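PDB 2B78: methyltransferase from Streptococcus mutans, which probably transfers methyl groups from S-adenosyl-L-methionine to an acceptor that may be RNA, although its substrate is not established. Local coordinates for residues K312-G317 and K347-Q352; T285-I290 and I320-G325; D358-P363 and V380-V385. All coordinates share one frame; numbering follows the deposited sequence.

Contact 1: K312-G317 and K347-Q352; sequences KLIRQG and KGFGKQ
Gly348 O lies in the crook of Arg315, where it meets CA at 3.5 Å in a CA-H...O contact and CB at 3.6 Å. The guanidinium of the same arginine returns to the glycine from another direction. With CG anti to the backbone N and a bend at chi3 (-61°), the Arg315 chain folds back until one face of the guanidinium covers Gly348 CA, which sits 4.0 Å from its plane and toward the rim. Arg315 NH2 lies 3.3 Å from Lys347 O, approached obliquely. Here is a worked case of two helices brought close at a glycine: the CA atoms of Arg315 and Gly348 are 4.3 Å apart, since Gly348 puts no side chain between helix 306-319 and helix 338-349 of the Rossmann-like methyltransferase domain. On the buried flank Ile314 takes over. Ile314 CG2, anti to the backbone N, reaches Phe349 CD2 at 3.7 Å, the two side chains crossing at a slant. The Phe349 ring is also stacked on His354 and touches Leu318. Beyond it the helix gives way at Gly350, of positive phi, the second residue of a type II' turn closed by Gln352 N to Phe349 O at 3.0 Å.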
loop_
_atom_site.group_PDB
_atom_site.type_symbol
_atom_site.label_atom_id
_atom_site.label_comp_id
_atom_site.label_asym_id
_atom_site.label_seq_id
_atom_site.Cartn_x
_atom_site.Cartn_y
_atom_site.Cartn_z
ATOM N N LYS A 312 -11.166 0.310 -19.038
ATOM C CA LYS A 312 -12.132 -0.745 -19.325
ATOM C C LYS A 312 -12.959 -1.089 -18.091
ATOM O O LYS A 312 -14.142 -1.428 -18.201
ATOM C CB LYS A 312 -11.405 -1.992 -19.816
ATOM C CG LYS A 312 -10.732 -1.812 -21.166
ATOM C CD LYS A 312 -9.976 -3.073 -21.558
ATOM C CE LYS A 312 -10.922 -4.249 -21.701
ATOM N NZ LYS A 312 -10.214 -5.445 -22.235
ATOM N N LEU A 313 -12.339 -1.009 -16.914
ATOM C CA LEU A 313 -13.049 -1.313 -15.674
ATOM C C LEU A 313 -14.110 -0.243 -15.434
ATOM O O LEU A 313 -15.231 -0.541 -15.028
ATOM C CB LEU A 313 -12.076 -1.348 -14.494
ATOM C CG LEU A 313 -10.920 -2.333 -14.646
ATOM C CD1 LEU A 313 -10.002 -2.226 -13.426
ATOM C CD2 LEU A 313 -11.455 -3.753 -14.807
ATOM N N ILE A 314 -13.746 1.007 -15.691
ATOM C CA ILE A 314 -14.664 2.121 -15.521
ATOM C C ILE A 314 -15.810 2.048 -16.526
ATOM O O ILE A 314 -16.976 2.224 -16.162
ATOM C CB ILE A 314 -13.923 3.466 -15.699
ATOM C CG1 ILE A 314 -12.936 3.673 -14.544
ATOM C CG2 ILE A 314 -14.924 4.614 -15.761
ATOM C CD1 ILE A 314 -13.605 3.920 -13.187
ATOM N N ARG A 315 -15.478 1.777 -17.786
ATOM C CA ARG A 315 -16.476 1.691 -18.851
ATOM C C ARG A 315 -17.501 0.606 -18.567
ATOM O O ARG A 315 -18.709 0.855 -18.588
ATOM C CB ARG A 315 -15.805 1.413 -20.200
ATOM C CG ARG A 315 -16.780 1.365 -21.397
ATOM C CD ARG A 315 -16.060 1.177 -22.734
ATOM N NE ARG A 315 -15.129 2.267 -23.018
ATOM C CZ ARG A 315 -13.816 2.214 -22.811
ATOM N NH1 ARG A 315 -13.253 1.112 -22.315
ATOM N NH2 ARG A 315 -13.065 3.272 -23.087
ATOM N N GLN A 316 -17.019 -0.601 -18.307
ATOM C CA GLN A 316 -17.918 -1.707 -18.037
ATOM C C GLN A 316 -18.639 -1.575 -16.697
ATOM O O GLN A 316 -19.783 -2.009 -16.559
ATOM C CB GLN A 316 -17.145 -3.019 -18.156
ATOM C CG GLN A 316 -16.710 -3.271 -19.604
ATOM C CD GLN A 316 -16.179 -4.670 -19.838
ATOM O OE1 GLN A 316 -16.712 -5.645 -19.301
ATOM N NE2 GLN A 316 -15.136 -4.781 -20.659
ATOM N N GLY A 317 -17.986 -0.956 -15.721
ATOM C CA GLY A 317 -18.627 -0.751 -14.435
ATOM C C GLY A 317 -19.815 0.183 -14.585
ATOM O O GLY A 317 -20.874 -0.026 -13.983
ATOM N N LYS A 347 -11.224 8.323 -19.760
ATOM C CA LYS A 347 -11.305 7.518 -20.973
ATOM C C LYS A 347 -12.468 6.531 -20.872
ATOM O O LYS A 347 -13.202 6.329 -21.836
ATOM C CB LYS A 347 -9.985 6.765 -21.196
ATOM C CG LYS A 347 -9.871 6.094 -22.556
ATOM C CD LYS A 347 -8.517 5.424 -22.745
ATOM C CE LYS A 347 -8.469 4.618 -24.048
ATOM N NZ LYS A 347 -7.128 3.997 -24.288
ATOM N N GLY A 348 -12.638 5.927 -19.700
ATOM C CA GLY A 348 -13.729 4.985 -19.512
ATOM C C GLY A 348 -15.107 5.631 -19.502
ATOM O O GLY A 348 -16.088 5.029 -19.950
ATOM N N PHE A 349 -15.197 6.852 -18.976
ATOM C CA PHE A 349 -16.467 7.566 -18.911
ATOM C C PHE A 349 -16.953 8.058 -20.263
ATOM O O PHE A 349 -18.157 8.227 -20.466
ATOM C CB PHE A 349 -16.363 8.774 -17.974
ATOM C CG PHE A 349 -16.798 8.492 -16.572
ATOM C CD1 PHE A 349 -18.140 8.510 -16.233
ATOM C CD2 PHE A 349 -15.862 8.193 -15.590
ATOM C CE1 PHE A 349 -18.550 8.236 -14.940
ATOM C CE2 PHE A 349 -16.264 7.916 -14.286
ATOM C CZ PHE A 349 -17.610 7.937 -13.963
ATOM N N GLY A 350 -16.028 8.290 -21.189
ATOM C CA GLY A 350 -16.437 8.796 -22.486
ATOM C C GLY A 350 -17.111 10.133 -22.240
ATOM O O GLY A 350 -16.605 10.941 -21.459
ATOM N N LYS A 351 -18.250 10.381 -22.874
ATOM C CA LYS A 351 -18.921 11.655 -22.657
ATOM C C LYS A 351 -20.021 11.596 -21.606
ATOM O O LYS A 351 -20.773 12.552 -21.436
ATOM C CB LYS A 351 -19.462 12.219 -23.982
ATOM C CG LYS A 351 -20.149 11.217 -24.905
ATOM C CD LYS A 351 -20.526 11.894 -26.226
ATOM C CE LYS A 351 -21.194 10.928 -27.196
ATOM N NZ LYS A 351 -21.594 11.586 -28.477
ATOM N N GLN A 352 -20.115 10.478 -20.891
ATOM C CA GLN A 352 -21.132 10.368 -19.846
ATOM C C GLN A 352 -20.751 11.355 -18.745
ATOM O O GLN A 352 -19.595 11.404 -18.323
ATOM C CB GLN A 352 -21.190 8.939 -19.298
ATOM C CG GLN A 352 -22.080 8.778 -18.069
ATOM C CD GLN A 352 -22.330 7.324 -17.713
ATOM O OE1 GLN A 352 -21.499 6.453 -17.980
ATOM N NE2 GLN A 352 -23.479 7.056 -17.094
#

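Contact 2: T285-I290 and I320-G325; sequences TYDIII and ILSENG
Thr285 lays its backbone and branch against the carbonyl of Ile320: its CA is 3.1 Å from Ile320 O in a CA-H...O contact, and CB and CG2 follow close behind. The next residue, Tyr286, gives that oxygen its main bond, Tyr286 N to Ile320 O at 2.9 Å (154° at the hydrogen). Tyr286 O accepts Ser322 N at 2.7 Å, nearly straight at 175°, though the donor stands well above the carbonyl plane. Tyr286 is thus bonded to the residues before and after Leu321, the pattern of a parallel bridge; Ile320 O lies at the edge of its ring, and Tyr286 OH is hydrogen-bonded to Tyr275 OH. This pairing lies within the beta-alpha-beta crossover of a class I methyltransferase: strand 286-291 leads through helix 306-319 to its parallel neighbour, strand 325-331, and residues 320-325 carry the short strand 321-322 and the turn between. At Asp287 the strand bends. Asp287 OD1 faces Ser322 OG at 3.0 Å, but Tyr286 O is also near that hydroxyl, so the destination of its proton is unsettled; OD2 accepts from Thr215 N and ties the carboxylate to another strand. Asp287 O accepts a hydrogen bond from a water 2.9 Å away, and the same water reaches Asn324 O weakly, linking Asp287 to the type II turn of Ser322 to Gly325. Ile289 completes the walk on the apolar side. With Leu321 CG anti to the backbone N (chi1 -172°), Leu321 CD1 swings across to Ile289 CG1 at 3.5 Å. Ile289 CD1 meets Ile320 CG1 at 3.9 Å, these two side chains crossing at about a right angle. The Ile289 side chain is about 8 Å from that of Val272, a residue of the S-adenosyl-L-homocysteine site.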
loop_
_atom_site.group_PDB
_atom_site.type_symbol
_atom_site.label_atom_id
_atom_site.label_comp_id
_atom_site.label_asym_id
_atom_site.label_seq_id
_atom_site.Cartn_x
_atom_site.Cartn_y
_atom_site.Cartn_z
ATOM N N THR A 285 -27.428 -4.599 -11.324
ATOM C CA THR A 285 -26.918 -3.236 -11.158
ATOM C C THR A 285 -26.672 -2.931 -9.691
ATOM O O THR A 285 -27.354 -3.452 -8.801
ATOM C CB THR A 285 -27.877 -2.163 -11.735
ATOM O OG1 THR A 285 -29.178 -2.314 -11.165
ATOM C CG2 THR A 285 -27.959 -2.288 -13.252
ATOM N N TYR A 286 -25.698 -2.069 -9.443
ATOM C CA TYR A 286 -25.323 -1.711 -8.086
ATOM C C TYR A 286 -25.245 -0.194 -7.911
ATOM O O TYR A 286 -24.913 0.528 -8.857
ATOM C CB TYR A 286 -23.965 -2.330 -7.783
ATOM C CG TYR A 286 -23.949 -3.838 -7.846
ATOM C CD1 TYR A 286 -24.140 -4.595 -6.699
ATOM C CD2 TYR A 286 -23.743 -4.509 -9.059
ATOM C CE1 TYR A 286 -24.122 -5.986 -6.741
ATOM C CE2 TYR A 286 -23.727 -5.905 -9.113
ATOM C CZ TYR A 286 -23.917 -6.632 -7.949
ATOM O OH TYR A 286 -23.894 -8.005 -7.973
ATOM N N ASP A 287 -25.542 0.277 -6.700
ATOM C CA ASP A 287 -25.506 1.704 -6.381
ATOM C C ASP A 287 -24.086 2.235 -6.271
ATOM O O ASP A 287 -23.812 3.399 -6.584
ATOM C CB ASP A 287 -26.220 1.976 -5.051
ATOM C CG ASP A 287 -27.683 1.602 -5.091
ATOM O OD1 ASP A 287 -28.320 1.850 -6.133
ATOM O OD2 ASP A 287 -28.195 1.072 -4.082
ATOM N N ILE A 288 -23.189 1.373 -5.806
ATOM C CA ILE A 288 -21.799 1.731 -5.602
ATOM C C ILE A 288 -20.903 0.601 -6.095
ATOM O O ILE A 288 -21.120 -0.554 -5.744
ATOM C CB ILE A 288 -21.534 1.957 -4.095
ATOM C CG1 ILE A 288 -22.465 3.052 -3.567
ATOM C CG2 ILE A 288 -20.071 2.324 -3.857
ATOM C CD1 ILE A 288 -22.418 3.212 -2.042
ATOM N N ILE A 289 -19.907 0.939 -6.910
ATOM C CA ILE A 289 -18.968 -0.051 -7.428
ATOM C C ILE A 289 -17.558 0.346 -7.016
ATOM O O ILE A 289 -17.098 1.455 -7.297
ATOM C CB ILE A 289 -19.040 -0.166 -8.972
ATOM C CG1 ILE A 289 -20.432 -0.657 -9.393
ATOM C CG2 ILE A 289 -17.989 -1.153 -9.472
ATOM C CD1 ILE A 289 -20.623 -0.728 -10.893
ATOM N N ILE A 290 -16.885 -0.555 -6.310
ATOM C CA ILE A 290 -15.528 -0.293 -5.866
ATOM C C ILE A 290 -14.621 -1.078 -6.790
ATOM O O ILE A 290 -14.855 -2.260 -7.030
ATOM C CB ILE A 290 -15.323 -0.756 -4.416
ATOM C CG1 ILE A 290 -16.287 0.011 -3.499
ATOM C CG2 ILE A 290 -13.865 -0.558 -4.009
ATOM C CD1 ILE A 290 -16.286 -0.443 -2.048
ATOM N N ILE A 320 -23.216 -1.294 -15.426
ATOM C CA ILE A 320 -24.006 -1.963 -14.399
ATOM C C ILE A 320 -24.138 -1.113 -13.129
ATOM O O ILE A 320 -24.394 -1.637 -12.047
ATOM C CB ILE A 320 -23.417 -3.353 -14.036
ATOM C CG1 ILE A 320 -21.968 -3.215 -13.560
ATOM C CG2 ILE A 320 -23.492 -4.282 -15.250
ATOM C CD1 ILE A 320 -21.345 -4.531 -13.070
ATOM N N LEU A 321 -23.988 0.204 -13.269
ATOM C CA LEU A 321 -24.104 1.120 -12.131
ATOM C C LEU A 321 -25.473 1.797 -12.117
ATOM O O LEU A 321 -25.927 2.318 -13.139
ATOM C CB LEU A 321 -23.020 2.198 -12.211
ATOM C CG LEU A 321 -22.880 3.125 -11.008
ATOM C CD1 LEU A 321 -22.201 2.361 -9.875
ATOM C CD2 LEU A 321 -22.044 4.345 -11.399
ATOM N N SER A 322 -26.123 1.808 -10.958
ATOM C CA SER A 322 -27.445 2.419 -10.822
ATOM C C SER A 322 -27.438 3.904 -11.148
ATOM O O SER A 322 -26.384 4.542 -11.206
ATOM C CB SER A 322 -27.963 2.249 -9.394
ATOM O OG SER A 322 -27.964 0.892 -9.003
ATOM N N GLU A 323 -28.628 4.453 -11.356
ATOM C CA GLU A 323 -28.764 5.876 -11.628
ATOM C C GLU A 323 -28.287 6.578 -10.353
ATOM O O GLU A 323 -28.533 6.093 -9.252
ATOM C CB GLU A 323 -30.234 6.204 -11.915
ATOM C CG GLU A 323 -30.508 7.651 -12.259
ATOM C CD GLU A 323 -31.956 7.886 -12.673
ATOM O OE1 GLU A 323 -32.369 9.064 -12.736
ATOM O OE2 GLU A 323 -32.678 6.898 -12.938
ATOM N N ASN A 324 -27.575 7.691 -10.507
ATOM C CA ASN A 324 -27.058 8.445 -9.364
ATOM C C ASN A 324 -26.098 7.625 -8.501
ATOM O O ASN A 324 -25.930 7.901 -7.309
ATOM C CB ASN A 324 -28.209 8.957 -8.491
ATOM C CG ASN A 324 -29.063 9.985 -9.199
ATOM O OD1 ASN A 324 -28.544 10.922 -9.809
ATOM N ND2 ASN A 324 -30.377 9.826 -9.114
ATOM N N GLY A 325 -25.461 6.628 -9.106
ATOM C CA GLY A 325 -24.536 5.784 -8.369
ATOM C C GLY A 325 -23.151 6.376 -8.181
ATOM O O GLY A 325 -22.845 7.463 -8.682
HETATM O O HOH W 1 -25.174 5.382 -5.023
#

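Contact 3: D358-P363 and V380-V385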
loop_
_atom_site.group_PDB
_atom_site.type_symbol
_atom_site.label_atom_id
_atom_site.label_comp_id
_atom_site.label_asym_id
_atom_site.label_seq_id
_atom_site.Cartn_x
_atom_site.Cartn_y
_atom_site.Cartn_z
ATOM N N ASP A 358 -14.065 13.311 -4.550
ATOM C CA ASP A 358 -12.891 13.297 -3.693
ATOM C C ASP A 358 -11.720 12.464 -4.205
ATOM O O ASP A 358 -11.879 11.634 -5.087
ATOM C CB ASP A 358 -13.315 12.764 -2.328
ATOM C CG ASP A 358 -12.182 12.750 -1.331
ATOM O OD1 ASP A 358 -11.734 13.845 -0.939
ATOM O OD2 ASP A 358 -11.741 11.648 -0.949
ATOM N N LEU A 359 -10.539 12.723 -3.650
ATOM C CA LEU A 359 -9.320 11.978 -3.964
ATOM C C LEU A 359 -8.639 11.751 -2.623
ATOM O O LEU A 359 -8.377 12.698 -1.885
ATOM C CB LEU A 359 -8.374 12.764 -4.885
ATOM C CG LEU A 359 -6.927 12.246 -4.997
ATOM C CD1 LEU A 359 -6.900 10.810 -5.526
ATOM C CD2 LEU A 359 -6.128 13.148 -5.924
ATOM N N GLN A 360 -8.386 10.492 -2.288
ATOM C CA GLN A 360 -7.715 10.169 -1.035
ATOM C C GLN A 360 -6.436 9.450 -1.415
ATOM O O GLN A 360 -6.395 8.712 -2.400
ATOM C CB GLN A 360 -8.583 9.244 -0.168
ATOM C CG GLN A 360 -9.959 9.798 0.178
ATOM C CD GLN A 360 -10.855 8.771 0.857
ATOM O OE1 GLN A 360 -10.656 8.423 2.022
ATOM N NE2 GLN A 360 -11.848 8.278 0.123
ATOM N N GLN A 361 -5.379 9.673 -0.652
ATOM C CA GLN A 361 -4.123 9.001 -0.932
ATOM C C GLN A 361 -3.593 8.404 0.363
ATOM O O GLN A 361 -4.370 8.166 1.290
ATOM C CB GLN A 361 -3.127 9.969 -1.581
ATOM C CG GLN A 361 -3.656 10.535 -2.912
ATOM C CD GLN A 361 -2.571 11.070 -3.827
ATOM O OE1 GLN A 361 -1.793 10.307 -4.412
ATOM N NE2 GLN A 361 -2.513 12.388 -3.961
ATOM N N LEU A 362 -2.293 8.161 0.442
ATOM C CA LEU A 362 -1.736 7.526 1.634
ATOM C C LEU A 362 -2.003 8.236 2.947
ATOM O O LEU A 362 -1.926 9.467 3.042
ATOM C CB LEU A 362 -0.224 7.317 1.478
ATOM C CG LEU A 362 0.239 6.336 0.394
ATOM C CD1 LEU A 362 1.745 6.334 0.367
ATOM C CD2 LEU A 362 -0.301 4.922 0.654
ATOM N N PRO A 363 -2.345 7.457 3.984
ATOM C CA PRO A 363 -2.621 7.984 5.322
ATOM C C PRO A 363 -1.273 8.291 5.990
ATOM O O PRO A 363 -0.236 7.759 5.577
ATOM C CB PRO A 363 -3.413 6.851 5.974
ATOM C CG PRO A 363 -2.823 5.636 5.338
ATOM C CD PRO A 363 -2.739 6.039 3.887
ATOM N N VAL A 380 -7.184 7.141 -4.733
ATOM C CA VAL A 380 -8.559 6.665 -4.688
ATOM C C VAL A 380 -9.486 7.816 -5.017
ATOM O O VAL A 380 -9.524 8.824 -4.299
ATOM C CB VAL A 380 -8.922 6.090 -3.298
ATOM C CG1 VAL A 380 -10.310 5.462 -3.338
ATOM C CG2 VAL A 380 -7.883 5.047 -2.884
ATOM N N PHE A 381 -10.218 7.665 -6.117
ATOM C CA PHE A 381 -11.156 8.679 -6.572
ATOM C C PHE A 381 -12.588 8.254 -6.312
ATOM O O PHE A 381 -12.982 7.140 -6.655
ATOM C CB PHE A 381 -10.994 8.914 -8.075
ATOM C CG PHE A 381 -9.899 9.875 -8.431
ATOM C CD1 PHE A 381 -9.981 11.210 -8.052
ATOM C CD2 PHE A 381 -8.806 9.451 -9.180
ATOM C CE1 PHE A 381 -8.986 12.120 -8.420
ATOM C CE2 PHE A 381 -7.802 10.349 -9.556
ATOM C CZ PHE A 381 -7.896 11.692 -9.173
ATOM N N THR A 382 -13.364 9.137 -5.691
ATOM C CA THR A 382 -14.771 8.866 -5.432
ATOM C C THR A 382 -15.492 9.737 -6.454
ATOM O O THR A 382 -15.366 10.962 -6.428
ATOM C CB THR A 382 -15.172 9.267 -3.994
ATOM O OG1 THR A 382 -14.469 8.442 -3.053
ATOM C CG2 THR A 382 -16.672 9.079 -3.789
ATOM N N ILE A 383 -16.233 9.095 -7.356
ATOM C CA ILE A 383 -16.935 9.786 -8.437
ATOM C C ILE A 383 -18.436 9.525 -8.477
ATOM O O ILE A 383 -18.873 8.375 -8.386
ATOM C CB ILE A 383 -16.360 9.349 -9.797
ATOM C CG1 ILE A 383 -14.843 9.536 -9.799
ATOM C CG2 ILE A 383 -17.027 10.125 -10.921
ATOM C CD1 ILE A 383 -14.136 8.809 -10.917
ATOM N N LYS A 384 -19.221 10.591 -8.626
ATOM C CA LYS A 384 -20.674 10.458 -8.704
ATOM C C LYS A 384 -21.178 10.622 -10.136
ATOM O O LYS A 384 -20.665 11.446 -10.893
ATOM C CB LYS A 384 -21.371 11.496 -7.831
ATOM C CG LYS A 384 -22.883 11.353 -7.882
ATOM C CD LYS A 384 -23.593 12.320 -6.979
ATOM C CE LYS A 384 -25.088 12.044 -7.005
ATOM N NZ LYS A 384 -25.381 10.640 -6.593
ATOM N N VAL A 385 -22.193 9.849 -10.500
ATOM C CA VAL A 385 -22.769 9.929 -11.841
ATOM C C VAL A 385 -24.207 10.443 -11.779
ATOM O O VAL A 385 -24.691 10.991 -12.790
ATOM C CB VAL A 385 -22.768 8.557 -12.546
ATOM C CG1 VAL A 385 -21.414 7.894 -12.370
ATOM C CG2 VAL A 385 -23.889 7.682 -11.994
ATOM O OXT VAL A 385 -24.847 10.276 -10.723
HETATM O O HOH W 2 -11.834 9.356 -2.685
#
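Leu359 and Phe381 face each other as the non-hydrogen-bonded pair of two antiparallel strands, and the leucine meets the ring with every carbon of its side chain. Leu359 CB starts at the rim, 3.6 Å from Phe381 CE1. With the branch point anti to the backbone N (chi1 165°), Leu359 CG follows at 4.0 Å from Phe381 CE1, and the two methyls divide the work. Leu359 CD1 moves over the face, 3.8 Å from the centroid of the Phe381 ring and only 12° off its normal, a well-centred CH-pi contact; CD2 lies near Phe381 CE1 and CZ. Leu359 CD1 also touches Val380 O at 3.5 Å. On either side of this pair the backbones are bonded twice over, at Asp358 with Thr382 and at Gln360 with Val380. Gln360 N to Val380 O, at 2.8 Å, and Asp358 N to Thr382 O both lie in the carbonyl plane, but the latter is longer, 3.3 Å. The other face carries Asp358, Gln360 and Thr382 beside the apolar Val380. A water there donates to Val380 O, which thus has two donors, the water and Gln360 N, and accepts from Gln360 NE2 at 3.0 Å and Thr382 OG1 at 2.8 Å, so one molecule links side chains of both strands that do not bond directly. Its further link to Asp358 OD2 is doubtful, because that atom is modelled too close to Gln360 CG. Antiparallel strand 379-384, inserted between strand 325-331 and the outermost strand 355-360, which run parallel to each other, is the hallmark of the class I methyltransferase sheet. Helix 338-349 packs on the Phe381 side through Ile345, Tyr356 sets its ring edge-to-face with Phe381, and helix 200-210 meets Gln360 on the opposite face.

All three contacts build one methyltransferase sheet and its helical cover. Contact 1 joins two covering helices and is mainly buried, its inner part apolar, with Arg315 and Lys347 at its exposed margin, whereas contacts 2 and 3 are partly buried. Contact 2 joins strand 286-291 to the short strand 321-322 that follows helix 306-319 and mixes a parallel bridge with polar side chains; contact 3 is a regular antiparallel ladder at the sheet's edge. The three touch: Gly317 O of contact 1 meets Ile289 CD1 of contact 2, and Phe349 packs on Ile383 and Val385 of contact 3. Gly325 O and Val385 N, probably hydrogen-bonded at 3.1 Å, carry the sheet from contact 2 to the chain's end.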